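Local coordinates for alpha-galactosidase (Thermus thermophilus, PDB 6LCJ), which probably hydrolyses terminal alpha-galactosyl residues of galacto-oligosaccharides as a glycoside hydrolase of family 36, and assembles into a hexamer, at residues E[231-236]-E[302-307]; E[337-342]-E[352-357]; E[164-169]-E[194-199]. All blocks are in the same frame, centred on the assembly; numbering follows the deposited sequence.

How the contacts relate
The three contacts follow one another round a single eight-stranded parallel TIM barrel. Along the chain contact 3 comes first, joining the ends of strands 161-164 and 192-195; contact 1 follows with strands 229-234 and 298-303, and contact 2 closes the series with 335-338 and 352-354. Their centres lie about 12 Å (3 to 1), 10 Å (1 to 2) and 16 Å (3 to 2) apart. Backbone pairing knits them together: Gly-231 O lies 2.7 Å from Ile-195 N, and Leu-303 O 2.9 Å from Cys-339 N, both probable hydrogen bonds. All three sit at the C-terminal ends of the strands, where TIM-barrel enzymes carry their active sites.

Contact 1: residues E[231-236]-E[302-307]; sequences GLWFAP and KLDFLY
Two neighbouring parallel strands of the TIM barrel meet here at their C-terminal ends, Trp-233 pairing with Lys-302 and Phe-234 with Leu-303. The ladder runs through Lys-302 N to Leu-232 O (2.8 Å), Phe-234 N to Lys-302 O (2.8 Å) and Asp-304 N to Phe-234 O (2.7 Å), the last carrying the pairing one residue beyond strand 298-303. On the barrel's inner face Trp-233 holds CG anti to its backbone N (chi1 174°). The extended methylene chain of Lys-302 passes the pyrrole edge of the indole, with CD 3.7 Å from Trp-233 CD1, and NZ goes on to a salt bridge with Asp-196. At the same edge Trp-233 NE1 donates a nearly straight bond (166°) to the anti lone pair of Asp-304 OD2, 2.8 Å away and in the indole plane. The carboxylate stands almost upright to the ring, at 86°. Its other oxygen, OD1, takes Phe-305 N at 2.8 Å. On the outer face Phe-234 CD1 meets Leu-303 CD2 at 4.1 Å, apolar groups suited to the side where helix 280-296 packs. Past the strands, Pro-236 CG rests 4.2 Å from Leu-306 CD2. Hydrogen bonds to both oxygens thus fix the rotation of the buried Asp-304 carboxylate, and the indole N-H probably helps to set its place at the C-terminal end of the strands.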
loop_
_atom_site.group_PDB
_atom_site.type_symbol
_atom_site.label_atom_id
_atom_site.label_comp_id
_atom_site.label_asym_id
_atom_site.label_seq_id
_atom_site.Cartn_x
_atom_site.Cartn_y
_atom_site.Cartn_z
ATOM N N GLY E 231 -21.501 -6.962 -51.115
ATOM C CA GLY E 231 -21.225 -7.305 -49.727
ATOM C C GLY E 231 -21.223 -6.062 -48.860
ATOM O O GLY E 231 -20.781 -4.998 -49.301
ATOM N N LEU E 232 -21.732 -6.198 -47.627
ATOM C CA LEU E 232 -21.820 -5.080 -46.699
ATOM C C LEU E 232 -21.440 -5.537 -45.292
ATOM O O LEU E 232 -21.654 -6.695 -44.912
ATOM C CB LEU E 232 -23.229 -4.467 -46.720
ATOM C CG LEU E 232 -23.514 -3.102 -46.080
ATOM C CD1 LEU E 232 -22.776 -1.973 -46.767
ATOM C CD2 LEU E 232 -25.014 -2.827 -46.112
ATOM N N TRP E 233 -20.885 -4.597 -44.523
ATOM C CA TRP E 233 -20.327 -4.809 -43.191
ATOM C C TRP E 233 -21.222 -4.182 -42.127
ATOM O O TRP E 233 -21.636 -3.029 -42.265
ATOM C CB TRP E 233 -18.930 -4.167 -43.121
ATOM C CG TRP E 233 -18.236 -4.147 -41.778
ATOM C CD1 TRP E 233 -17.337 -5.065 -41.312
ATOM C CD2 TRP E 233 -18.350 -3.148 -40.755
ATOM N NE1 TRP E 233 -16.885 -4.701 -40.067
ATOM C CE2 TRP E 233 -17.496 -3.531 -39.698
ATOM C CE3 TRP E 233 -19.088 -1.969 -40.626
ATOM C CZ2 TRP E 233 -17.371 -2.781 -38.527
ATOM C CZ3 TRP E 233 -18.956 -1.219 -39.455
ATOM C CH2 TRP E 233 -18.109 -1.635 -38.426
ATOM N N PHE E 234 -21.480 -4.920 -41.043
ATOM C CA PHE E 234 -22.148 -4.372 -39.861
ATOM C C PHE E 234 -21.416 -4.793 -38.592
ATOM O O PHE E 234 -20.723 -5.807 -38.565
ATOM C CB PHE E 234 -23.606 -4.840 -39.729
ATOM C CG PHE E 234 -24.461 -4.501 -40.897
ATOM C CD1 PHE E 234 -24.557 -5.371 -41.975
ATOM C CD2 PHE E 234 -25.186 -3.319 -40.918
ATOM C CE1 PHE E 234 -25.340 -5.063 -43.066
ATOM C CE2 PHE E 234 -25.985 -2.996 -42.003
ATOM C CZ PHE E 234 -26.063 -3.875 -43.083
ATOM N N ALA E 235 -21.607 -4.012 -37.522
ATOM C CA ALA E 235 -21.261 -4.401 -36.150
ATOM C C ALA E 235 -22.551 -4.298 -35.347
ATOM O O ALA E 235 -22.740 -3.349 -34.573
ATOM C CB ALA E 235 -20.157 -3.523 -35.554
ATOM N N PRO E 236 -23.462 -5.265 -35.502
ATOM C CA PRO E 236 -24.869 -5.012 -35.139
ATOM C C PRO E 236 -25.128 -4.792 -33.649
ATOM O O PRO E 236 -26.073 -4.070 -33.312
ATOM C CB PRO E 236 -25.596 -6.263 -35.665
ATOM C CG PRO E 236 -24.532 -7.292 -35.842
ATOM C CD PRO E 236 -23.274 -6.569 -36.163
ATOM N N LYS E 302 -20.788 -9.144 -43.749
ATOM C CA LYS E 302 -19.706 -9.290 -42.784
ATOM C C LYS E 302 -20.206 -8.732 -41.459
ATOM O O LYS E 302 -20.348 -7.515 -41.292
ATOM C CB LYS E 302 -18.436 -8.589 -43.259
ATOM C CG LYS E 302 -17.227 -8.763 -42.341
ATOM C CD LYS E 302 -15.976 -8.137 -42.967
ATOM C CE LYS E 302 -14.812 -8.006 -41.978
ATOM N NZ LYS E 302 -13.600 -7.356 -42.601
ATOM N N LEU E 303 -20.509 -9.630 -40.539
ATOM C CA LEU E 303 -21.036 -9.270 -39.236
ATOM C C LEU E 303 -19.865 -9.272 -38.275
ATOM O O LEU E 303 -19.222 -10.307 -38.076
ATOM C CB LEU E 303 -22.129 -10.252 -38.810
ATOM C CG LEU E 303 -23.246 -10.385 -39.851
ATOM C CD1 LEU E 303 -24.340 -11.365 -39.396
ATOM C CD2 LEU E 303 -23.838 -9.005 -40.160
ATOM N N ASP E 304 -19.567 -8.114 -37.713
ATOM C CA ASP E 304 -18.318 -7.888 -37.021
ATOM C C ASP E 304 -18.579 -7.585 -35.554
ATOM O O ASP E 304 -19.700 -7.244 -35.165
ATOM C CB ASP E 304 -17.551 -6.733 -37.661
ATOM C CG ASP E 304 -16.039 -6.866 -37.513
ATOM O OD1 ASP E 304 -15.544 -7.675 -36.681
ATOM O OD2 ASP E 304 -15.348 -6.132 -38.249
ATOM N N PHE E 305 -17.511 -7.707 -34.750
ATOM C CA PHE E 305 -17.555 -7.415 -33.324
ATOM C C PHE E 305 -18.644 -8.219 -32.638
ATOM O O PHE E 305 -19.305 -7.726 -31.726
ATOM C CB PHE E 305 -17.762 -5.919 -33.064
ATOM C CG PHE E 305 -16.587 -5.072 -33.442
ATOM C CD1 PHE E 305 -16.340 -4.755 -34.772
ATOM C CD2 PHE E 305 -15.719 -4.599 -32.469
ATOM C CE1 PHE E 305 -15.244 -3.973 -35.129
ATOM C CE2 PHE E 305 -14.619 -3.814 -32.818
ATOM C CZ PHE E 305 -14.383 -3.500 -34.150
ATOM N N LEU E 306 -18.844 -9.455 -33.090
ATOM C CA LEU E 306 -19.919 -10.288 -32.580
ATOM C C LEU E 306 -19.674 -10.765 -31.154
ATOM O O LEU E 306 -20.610 -11.276 -30.525
ATOM C CB LEU E 306 -20.125 -11.488 -33.505
ATOM C CG LEU E 306 -20.682 -11.234 -34.920
ATOM C CD1 LEU E 306 -20.776 -12.555 -35.674
ATOM C CD2 LEU E 306 -22.024 -10.566 -34.855
ATOM N N TYR E 307 -18.449 -10.615 -30.627
ATOM C CA TYR E 307 -18.235 -10.834 -29.199
ATOM C C TYR E 307 -19.161 -9.954 -28.346
ATOM O O TYR E 307 -19.497 -10.322 -27.213
ATOM C CB TYR E 307 -16.764 -10.565 -28.833
ATOM C CG TYR E 307 -16.442 -9.085 -28.796
ATOM C CD1 TYR E 307 -16.625 -8.337 -27.640
ATOM C CD2 TYR E 307 -15.988 -8.431 -29.926
ATOM C CE1 TYR E 307 -16.365 -6.986 -27.616
ATOM C CE2 TYR E 307 -15.723 -7.078 -29.904
ATOM C CZ TYR E 307 -15.915 -6.365 -28.753
ATOM O OH TYR E 307 -15.658 -5.023 -28.752
#

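Contact 2: residues E[337-342]-E[352-357]; sequences LFCGAP and GLRVGP
Leu-337 and Gly-352 face each other where strands 335-338 and 352-354 run side by side in parallel. Two backbone bonds join the strands: Phe-338 N to Gly-352 O at 2.7 Å, and Arg-354 N to Phe-338 O at 2.9 Å, the second almost perfectly straight (175°). Leu-337 holds CG anti to its backbone N, which carries the CD1 branch across the neighbouring strand, 3.4 Å from Gly-352 C. Glycine suits this spot because a CB there would come within 2.9 Å of Leu-337 CD1, a clash. On the other face Phe-338 meets Leu-353 through its CB, which touches Leu-353 CD1 at 3.7 Å, while the phenyl ring leads off towards Leu-306 and Tyr-320 of helix 317-331. The same CD1 methyl of Leu-353 also reaches Ala-341 CB at 4.3 Å, so one branch packs against both strand and loop, and the small methyl of alanine suits this place.

Arg-354 is sharply bent. Its chain kinks at chi2 (-93°) and again at chi3 (-43°), folding the guanidinium back beside Cys-339. The sulfur SG lies over one face of that flat group, 3.3 Å from Arg-354 NH1, a close packing that the large, polarisable atom of a cysteine suits well. From there Arg-354 NH2 bonds Gly-356 O at 2.9 Å, in the loop that follows its strand, and forms a salt bridge with Asp-358, which probably balances the buried charge. Parallel neighbouring strands with apolar side chains turned out to a helix and polar groups gathered where the strands end are typical of the TIM barrel, here its fifth and sixth strands.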
loop_
_atom_site.group_PDB
_atom_site.type_symbol
_atom_site.label_atom_id
_atom_site.label_comp_id
_atom_site.label_asym_id
_atom_site.label_seq_id
_atom_site.Cartn_x
_atom_site.Cartn_y
_atom_site.Cartn_z
ATOM N N LEU E 337 -20.384 -13.935 -43.055
ATOM C CA LEU E 337 -19.016 -14.021 -42.580
ATOM C C LEU E 337 -18.994 -13.476 -41.161
ATOM O O LEU E 337 -19.315 -12.300 -40.949
ATOM C CB LEU E 337 -18.071 -13.218 -43.474
ATOM C CG LEU E 337 -16.632 -13.137 -42.942
ATOM C CD1 LEU E 337 -15.935 -14.487 -43.057
ATOM C CD2 LEU E 337 -15.837 -12.071 -43.660
ATOM N N PHE E 338 -18.643 -14.331 -40.195
ATOM C CA PHE E 338 -18.578 -13.941 -38.785
ATOM C C PHE E 338 -17.187 -13.418 -38.454
ATOM O O PHE E 338 -16.185 -14.081 -38.749
ATOM C CB PHE E 338 -18.907 -15.121 -37.863
ATOM C CG PHE E 338 -20.390 -15.415 -37.723
ATOM C CD1 PHE E 338 -21.288 -15.095 -38.739
ATOM C CD2 PHE E 338 -20.877 -16.048 -36.589
ATOM C CE1 PHE E 338 -22.632 -15.400 -38.623
ATOM C CE2 PHE E 338 -22.230 -16.350 -36.463
ATOM C CZ PHE E 338 -23.104 -16.026 -37.481
ATOM N N CYS E 339 -17.132 -12.251 -37.812
ATOM C CA CYS E 339 -15.873 -11.609 -37.459
ATOM C C CYS E 339 -15.942 -11.135 -36.009
ATOM O O CYS E 339 -17.013 -10.775 -35.514
ATOM C CB CYS E 339 -15.564 -10.419 -38.422
ATOM S SG CYS E 339 -13.841 -9.725 -38.292
ATOM N N GLY E 340 -14.793 -11.132 -35.327
ATOM C CA GLY E 340 -14.752 -10.734 -33.925
ATOM C C GLY E 340 -15.635 -11.594 -33.054
ATOM O O GLY E 340 -16.200 -11.120 -32.051
ATOM N N ALA E 341 -15.768 -12.839 -33.414
ATOM C CA ALA E 341 -16.876 -13.645 -32.982
ATOM C C ALA E 341 -16.399 -14.799 -32.127
ATOM O O ALA E 341 -15.327 -15.364 -32.390
ATOM C CB ALA E 341 -17.642 -14.195 -34.197
ATOM N N PRO E 342 -17.177 -15.172 -31.112
ATOM C CA PRO E 342 -16.946 -16.449 -30.429
ATOM C C PRO E 342 -16.752 -17.571 -31.432
ATOM O O PRO E 342 -17.652 -17.876 -32.219
ATOM C CB PRO E 342 -18.229 -16.638 -29.617
ATOM C CG PRO E 342 -18.705 -15.245 -29.380
ATOM C CD PRO E 342 -18.404 -14.513 -30.644
ATOM N N GLY E 352 -18.717 -18.266 -43.242
ATOM C CA GLY E 352 -17.300 -18.006 -43.098
ATOM C C GLY E 352 -17.023 -17.441 -41.716
ATOM O O GLY E 352 -17.843 -16.705 -41.149
ATOM N N LEU E 353 -15.860 -17.805 -41.167
ATOM C CA LEU E 353 -15.482 -17.420 -39.813
ATOM C C LEU E 353 -14.038 -16.936 -39.805
ATOM O O LEU E 353 -13.133 -17.673 -40.205
ATOM C CB LEU E 353 -15.669 -18.589 -38.847
ATOM C CG LEU E 353 -15.282 -18.361 -37.387
ATOM C CD1 LEU E 353 -16.253 -17.426 -36.738
ATOM C CD2 LEU E 353 -15.224 -19.673 -36.608
ATOM N N ARG E 354 -13.824 -15.705 -39.355
ATOM C CA ARG E 354 -12.468 -15.215 -39.137
ATOM C C ARG E 354 -11.869 -15.910 -37.921
ATOM O O ARG E 354 -12.520 -16.017 -36.881
ATOM C CB ARG E 354 -12.475 -13.700 -38.952
ATOM C CG ARG E 354 -12.734 -12.921 -40.255
ATOM C CD ARG E 354 -11.433 -12.522 -40.955
ATOM N NE ARG E 354 -10.489 -12.035 -39.969
ATOM C CZ ARG E 354 -10.382 -10.766 -39.586
ATOM N NH1 ARG E 354 -11.128 -9.816 -40.148
ATOM N NH2 ARG E 354 -9.512 -10.442 -38.637
ATOM N N VAL E 355 -10.639 -16.412 -38.063
ATOM C CA VAL E 355 -9.977 -17.194 -37.023
ATOM C C VAL E 355 -8.727 -16.518 -36.479
ATOM O O VAL E 355 -8.032 -17.108 -35.651
ATOM C CB VAL E 355 -9.627 -18.615 -37.514
ATOM C CG1 VAL E 355 -10.876 -19.443 -37.710
ATOM C CG2 VAL E 355 -8.835 -18.522 -38.793
ATOM N N GLY E 356 -8.413 -15.309 -36.914
ATOM C CA GLY E 356 -7.295 -14.596 -36.353
ATOM C C GLY E 356 -7.497 -13.095 -36.288
ATOM O O GLY E 356 -8.433 -12.526 -36.871
ATOM N N PRO E 357 -6.598 -12.426 -35.562
ATOM C CA PRO E 357 -6.509 -10.965 -35.635
ATOM C C PRO E 357 -6.501 -10.459 -37.061
ATOM O O PRO E 357 -6.158 -11.185 -38.001
ATOM C CB PRO E 357 -5.173 -10.664 -34.948
ATOM C CG PRO E 357 -4.929 -11.820 -34.060
ATOM C CD PRO E 357 -5.510 -13.010 -34.755
#

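Contact 3: residues E[164-169]-E[194-199]; sequences CSWYSF and QIDDGW
Ser-165 reaches Asp-196 at the C-terminal ends of the neighbouring barrel strands 161-164 and 192-195, the first of which leads into the short helix 166-169. Ser-165 N donates to Gln-194 O at 3.2 Å, and the hydroxyl OG accepts Asp-196 N at 2.9 Å, continuing the pairing by way of a side chain; with chi1 at 60° OG sits between its own backbone N and carbonyl carbon, turned to the neighbouring strand. A water links the same OG to Asp-197 O.

Asp-196 can be followed outward. Its CB lies 3.4 Å from Ser-165 OG, and CG packs against Trp-166 CB at 3.5 Å. Beyond it the carboxylate divides its work. OD1 comes to 3.4 Å from Trp-166 CE3 and accepts Asp-197 N at 2.8 Å, from above the carboxylate plane. OD2 accepts Gln-194 NE2 at 2.9 Å, the oxygen lying in the amide plane, and forms a salt bridge with Lys-302. Farther along the indole, Trp-166 CZ3 touches Asp-197 CB at 3.4 Å, and the Asp-197 carboxylate runs beside the ring, their planes 14° apart, on its way to Gln-200 and Trp-268.

With an alanine here in place of Asp-196, the buried ammonium of Lys-302 would probably lose this salt-bridge partner, and Gln-194 NE2 would be left with little more than its weak bond to Ile-195 O. An aspartate suits the site because its short arm lets one carboxylate serve a backbone amide, a side-chain amide and a lysine at once, so that buried polar groups tie strand 192-195 to strand 298-303, past the intervening strand 229-234.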
loop_
_atom_site.group_PDB
_atom_site.type_symbol
_atom_site.label_atom_id
_atom_site.label_comp_id
_atom_site.label_asym_id
_atom_site.label_seq_id
_atom_site.Cartn_x
_atom_site.Cartn_y
_atom_site.Cartn_z
ATOM N N CYS E 164 -12.520 -6.532 -50.913
ATOM C CA CYS E 164 -12.945 -5.921 -49.654
ATOM C C CYS E 164 -12.310 -4.539 -49.538
ATOM O O CYS E 164 -11.132 -4.368 -49.855
ATOM C CB CYS E 164 -12.532 -6.843 -48.462
ATOM S SG CYS E 164 -12.734 -6.185 -46.791
ATOM N N SER E 165 -13.070 -3.547 -49.085
ATOM C CA SER E 165 -12.521 -2.194 -49.056
ATOM C C SER E 165 -11.660 -1.899 -47.832
ATOM O O SER E 165 -10.969 -0.871 -47.820
ATOM C CB SER E 165 -13.646 -1.148 -49.118
ATOM O OG SER E 165 -14.552 -1.273 -48.029
ATOM N N TRP E 166 -11.673 -2.752 -46.807
ATOM C CA TRP E 166 -11.166 -2.316 -45.510
ATOM C C TRP E 166 -9.656 -2.092 -45.536
ATOM O O TRP E 166 -9.160 -1.054 -45.076
ATOM C CB TRP E 166 -11.545 -3.321 -44.414
ATOM C CG TRP E 166 -10.984 -2.907 -43.081
ATOM C CD1 TRP E 166 -9.984 -3.525 -42.383
ATOM C CD2 TRP E 166 -11.349 -1.745 -42.309
ATOM N NE1 TRP E 166 -9.725 -2.838 -41.222
ATOM C CE2 TRP E 166 -10.544 -1.744 -41.150
ATOM C CE3 TRP E 166 -12.274 -0.714 -42.485
ATOM C CZ2 TRP E 166 -10.643 -0.758 -40.172
ATOM C CZ3 TRP E 166 -12.364 0.268 -41.513
ATOM C CH2 TRP E 166 -11.559 0.240 -40.375
ATOM N N TYR E 167 -8.900 -3.047 -46.073
ATOM C CA TYR E 167 -7.456 -3.031 -45.906
ATOM C C TYR E 167 -6.736 -2.214 -46.963
ATOM O O TYR E 167 -5.539 -2.408 -47.167
ATOM C CB TYR E 167 -6.925 -4.454 -45.884
ATOM C CG TYR E 167 -7.450 -5.230 -44.729
ATOM C CD1 TYR E 167 -6.861 -5.115 -43.468
ATOM C CD2 TYR E 167 -8.555 -6.059 -44.876
ATOM C CE1 TYR E 167 -7.338 -5.833 -42.400
ATOM C CE2 TYR E 167 -9.040 -6.776 -43.811
ATOM C CZ TYR E 167 -8.418 -6.667 -42.585
ATOM O OH TYR E 167 -8.889 -7.392 -41.531
ATOM N N SER E 168 -7.426 -1.303 -47.626
ATOM C CA SER E 168 -6.742 -0.309 -48.440
ATOM C C SER E 168 -7.243 1.089 -48.085
ATOM O O SER E 168 -6.441 2.000 -47.873
ATOM C CB SER E 168 -6.934 -0.609 -49.931
ATOM O OG SER E 168 -8.278 -0.974 -50.193
ATOM N N PHE E 169 -8.559 1.272 -47.989
ATOM C CA PHE E 169 -9.101 2.597 -47.712
ATOM C C PHE E 169 -9.531 2.807 -46.266
ATOM O O PHE E 169 -9.709 3.957 -45.859
ATOM C CB PHE E 169 -10.294 2.878 -48.625
ATOM C CG PHE E 169 -9.976 2.752 -50.080
ATOM C CD1 PHE E 169 -9.172 3.689 -50.705
ATOM C CD2 PHE E 169 -10.486 1.703 -50.823
ATOM C CE1 PHE E 169 -8.882 3.585 -52.048
ATOM C CE2 PHE E 169 -10.197 1.582 -52.174
ATOM C CZ PHE E 169 -9.393 2.520 -52.790
ATOM N N GLN E 194 -17.247 -6.147 -51.610
ATOM C CA GLN E 194 -17.754 -5.966 -50.253
ATOM C C GLN E 194 -17.346 -4.610 -49.693
ATOM O O GLN E 194 -16.156 -4.316 -49.588
ATOM C CB GLN E 194 -17.276 -7.085 -49.335
ATOM C CG GLN E 194 -17.935 -7.056 -47.946
ATOM C CD GLN E 194 -16.900 -6.946 -46.846
ATOM O OE1 GLN E 194 -15.995 -7.789 -46.748
ATOM N NE2 GLN E 194 -17.004 -5.898 -46.027
ATOM N N ILE E 195 -18.343 -3.796 -49.337
ATOM C CA ILE E 195 -18.141 -2.496 -48.697
ATOM C C ILE E 195 -17.998 -2.710 -47.195
ATOM O O ILE E 195 -18.872 -3.311 -46.560
ATOM C CB ILE E 195 -19.307 -1.545 -49.000
ATOM C CG1 ILE E 195 -19.371 -1.258 -50.485
ATOM C CG2 ILE E 195 -19.163 -0.231 -48.258
ATOM C CD1 ILE E 195 -20.757 -1.188 -50.960
ATOM N N ASP E 196 -16.914 -2.203 -46.622
ATOM C CA ASP E 196 -16.646 -2.456 -45.224
ATOM C C ASP E 196 -17.017 -1.234 -44.379
ATOM O O ASP E 196 -17.876 -0.425 -44.757
ATOM C CB ASP E 196 -15.176 -2.852 -45.047
ATOM C CG ASP E 196 -14.959 -3.768 -43.848
ATOM O OD1 ASP E 196 -14.592 -3.246 -42.756
ATOM O OD2 ASP E 196 -15.122 -5.005 -44.007
ATOM N N ASP E 197 -16.375 -1.106 -43.222
ATOM C CA ASP E 197 -16.621 -0.007 -42.304
ATOM C C ASP E 197 -16.361 1.319 -43.003
ATOM O O ASP E 197 -15.389 1.462 -43.749
ATOM C CB ASP E 197 -15.714 -0.192 -41.084
ATOM C CG ASP E 197 -15.931 0.835 -39.995
ATOM O OD1 ASP E 197 -16.945 1.563 -39.995
ATOM O OD2 ASP E 197 -15.064 0.892 -39.095
ATOM N N GLY E 198 -17.276 2.273 -42.807
ATOM C CA GLY E 198 -17.142 3.593 -43.387
ATOM C C GLY E 198 -18.339 4.103 -44.173
ATOM O O GLY E 198 -18.378 5.279 -44.547
ATOM N N TRP E 199 -19.309 3.238 -44.459
ATOM C CA TRP E 199 -20.501 3.671 -45.180
ATOM C C TRP E 199 -21.603 4.210 -44.272
ATOM O O TRP E 199 -22.463 4.955 -44.751
ATOM C CB TRP E 199 -21.071 2.520 -46.011
ATOM C CG TRP E 199 -21.597 1.393 -45.176
ATOM C CD1 TRP E 199 -20.895 0.314 -44.721
ATOM C CD2 TRP E 199 -22.936 1.233 -44.691
ATOM N NE1 TRP E 199 -21.710 -0.508 -43.981
ATOM C CE2 TRP E 199 -22.971 0.027 -43.952
ATOM C CE3 TRP E 199 -24.109 1.991 -44.806
ATOM C CZ2 TRP E 199 -24.133 -0.437 -43.334
ATOM C CZ3 TRP E 199 -25.262 1.523 -44.200
ATOM C CH2 TRP E 199 -25.265 0.319 -43.471
HETATM O O HOH W 1 -13.760 0.260 -45.689
#